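Local coordinates for protein pumilio homolog 23 (PDB 5WZK) that recognises a specific sequence of 18S rRNA through a curved superhelix of pumilio repeats, at residues T17-Y20 / F21-A25. Numbering follows the deposited sequence.
Sequences TSKY and FSEIA
Phe21, Ser22, Glu23 and Ile24 each send a backbone N-H to the carbonyl four residues earlier, making 17-20 and 21-25 consecutive turns of helix 15-29; the bond from Glu23 N to Lys19 O measures 2.8 Å. Ser18 O is gripped twice, since Ser22 OG also donates to it, from above the carbonyl plane. The side chains then divide between two faces. On the exposed one, Lys19 and Glu23 run side by side, and the lysine chain bends at its last torsion (chi4 53°) to bring NZ within 2.9 Å of Glu23 OE1 in a salt bridge. On the other, Tyr20 presents a ring edge to the face of Phe21, a T-shaped pair with centroids 5.2 Å apart and planes at 83°, while Ile24 CG1 lies over one tyrosine face in a CH-pi contact. Thr17 CG2 meets the Phe21 ring edge in its plane. Without the tyrosine ring, as with an alanine here, that phenylalanine face and the Ile24 side chain would probably lose their shared aromatic partner. Phe21 also packs on Ile62 and Leu69 of helix 62-70, and Ile24 on Ile41 of helix 35-47. Such a split makes 15-29 an amphipathic helix, here at the N-terminal end of the pumilio-repeat superhelix.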
ATOM      1  N   THR A  17      31.824 -32.676   4.135  1.00 63.49           N
ATOM      2  CA  THR A  17      30.552 -32.042   4.458  1.00 58.46           C
ATOM      3  C   THR A  17      29.952 -31.339   3.250  1.00 57.14           C
ATOM      4  O   THR A  17      28.747 -31.452   2.996  1.00 50.61           O
ATOM      5  CB  THR A  17      30.737 -31.052   5.601  1.00 66.69           C
ATOM      6  OG1 THR A  17      31.375 -31.718   6.698  1.00 77.67           O
ATOM      7  CG2 THR A  17      29.400 -30.506   6.058  1.00 59.83           C
ATOM      8  N   SER A  18      30.771 -30.604   2.497  1.00 55.67           N
ATOM      9  CA  SER A  18      30.264 -29.961   1.296  1.00 44.76           C
ATOM     10  C   SER A  18      29.761 -30.999   0.297  1.00 49.54           C
ATOM     11  O   SER A  18      28.637 -30.894  -0.212  1.00 50.68           O
ATOM     12  CB  SER A  18      31.347 -29.087   0.672  1.00 46.51           C
ATOM     13  OG  SER A  18      30.754 -28.036  -0.073  1.00 53.58           O
ATOM     14  N   LYS A  19      30.576 -32.014   0.007  1.00 43.81           N
ATOM     15  CA  LYS A  19      30.136 -33.051  -0.920  1.00 52.33           C
ATOM     16  C   LYS A  19      28.819 -33.661  -0.466  1.00 50.57           C
ATOM     17  O   LYS A  19      27.911 -33.878  -1.282  1.00 46.64           O
ATOM     18  CB  LYS A  19      31.203 -34.142  -1.070  1.00 52.24           C
ATOM     19  CG  LYS A  19      30.705 -35.333  -1.903  1.00 58.18           C
ATOM     20  CD  LYS A  19      31.832 -36.186  -2.470  1.00 73.08           C
ATOM     21  CE  LYS A  19      31.285 -37.128  -3.516  1.00 62.79           C
ATOM     22  NZ  LYS A  19      30.518 -36.349  -4.532  1.00 58.00           N
ATOM     23  N   TYR A  20      28.689 -33.914   0.839  1.00 45.04           N
ATOM     24  CA  TYR A  20      27.475 -34.524   1.365  1.00 45.86           C
ATOM     25  C   TYR A  20      26.235 -33.686   1.053  1.00 42.32           C
ATOM     26  O   TYR A  20      25.233 -34.216   0.558  1.00 42.90           O
ATOM     27  CB  TYR A  20      27.623 -34.757   2.869  1.00 45.48           C
ATOM     28  CG  TYR A  20      26.378 -35.319   3.492  1.00 42.75           C
ATOM     29  CD1 TYR A  20      26.063 -36.668   3.368  1.00 44.68           C
ATOM     30  CD2 TYR A  20      25.504 -34.498   4.193  1.00 44.58           C
ATOM     31  CE1 TYR A  20      24.901 -37.190   3.937  1.00 51.77           C
ATOM     32  CE2 TYR A  20      24.347 -35.002   4.771  1.00 53.55           C
ATOM     33  CZ  TYR A  20      24.045 -36.349   4.641  1.00 59.56           C
ATOM     34  OH  TYR A  20      22.887 -36.839   5.213  1.00 51.95           O
ATOM     35  N   PHE A  21      26.283 -32.369   1.313  1.00 42.36           N
ATOM     36  CA  PHE A  21      25.092 -31.543   1.094  1.00 36.85           C
ATOM     37  C   PHE A  21      24.857 -31.284  -0.384  1.00 42.15           C
ATOM     38  O   PHE A  21      23.702 -31.158  -0.815  1.00 40.57           O
ATOM     39  CB  PHE A  21      25.189 -30.229   1.878  1.00 35.58           C
ATOM     40  CG  PHE A  21      25.041 -30.417   3.359  1.00 34.88           C
ATOM     41  CD1 PHE A  21      23.799 -30.641   3.913  1.00 24.68           C
ATOM     42  CD2 PHE A  21      26.148 -30.439   4.188  1.00 38.25           C
ATOM     43  CE1 PHE A  21      23.656 -30.864   5.271  1.00 26.45           C
ATOM     44  CE2 PHE A  21      26.005 -30.659   5.543  1.00 35.97           C
ATOM     45  CZ  PHE A  21      24.753 -30.865   6.082  1.00 30.97           C
ATOM     46  N   SER A  22      25.927 -31.222  -1.177  1.00 43.73           N
ATOM     47  CA  SER A  22      25.771 -31.175  -2.627  1.00 42.30           C
ATOM     48  C   SER A  22      25.074 -32.430  -3.140  1.00 44.70           C
ATOM     49  O   SER A  22      24.128 -32.352  -3.928  1.00 44.33           O
ATOM     50  CB  SER A  22      27.138 -31.004  -3.285  1.00 50.52           C
ATOM     51  OG  SER A  22      27.678 -29.722  -2.979  1.00 70.97           O
ATOM     52  N   GLU A  23      25.519 -33.601  -2.679  1.00 49.95           N
ATOM     53  CA  GLU A  23      24.935 -34.855  -3.140  1.00 37.34           C
ATOM     54  C   GLU A  23      23.455 -34.951  -2.784  1.00 44.43           C
ATOM     55  O   GLU A  23      22.653 -35.472  -3.569  1.00 38.10           O
ATOM     56  CB  GLU A  23      25.717 -36.025  -2.555  1.00 42.80           C
ATOM     57  CG  GLU A  23      27.082 -36.258  -3.203  1.00 47.47           C
ATOM     58  CD  GLU A  23      26.989 -36.565  -4.694  1.00 54.87           C
ATOM     59  OE1 GLU A  23      27.826 -36.029  -5.464  1.00 61.94           O
ATOM     60  OE2 GLU A  23      26.085 -37.337  -5.097  1.00 48.51           O
ATOM     61  N   ILE A  24      23.069 -34.452  -1.606  1.00 47.69           N
ATOM     62  CA  ILE A  24      21.656 -34.457  -1.229  1.00 41.92           C
ATOM     63  C   ILE A  24      20.851 -33.537  -2.138  1.00 44.23           C
ATOM     64  O   ILE A  24      19.711 -33.842  -2.504  1.00 49.98           O
ATOM     65  CB  ILE A  24      21.499 -34.067   0.246  1.00 37.02           C
ATOM     66  CG1 ILE A  24      22.205 -35.100   1.120  1.00 38.25           C
ATOM     67  CG2 ILE A  24      20.025 -33.890   0.596  1.00 31.20           C
ATOM     68  CD1 ILE A  24      21.343 -35.697   2.164  1.00 36.33           C
ATOM     69  N   ALA A  25      21.429 -32.400  -2.518  1.00 39.99           N
ATOM     70  CA  ALA A  25      20.741 -31.490  -3.424  1.00 42.89           C
ATOM     71  C   ALA A  25      20.524 -32.129  -4.793  1.00 50.66           C
ATOM     72  O   ALA A  25      19.449 -31.987  -5.390  1.00 54.17           O
ATOM     73  CB  ALA A  25      21.534 -30.187  -3.547  1.00 43.67           C
TER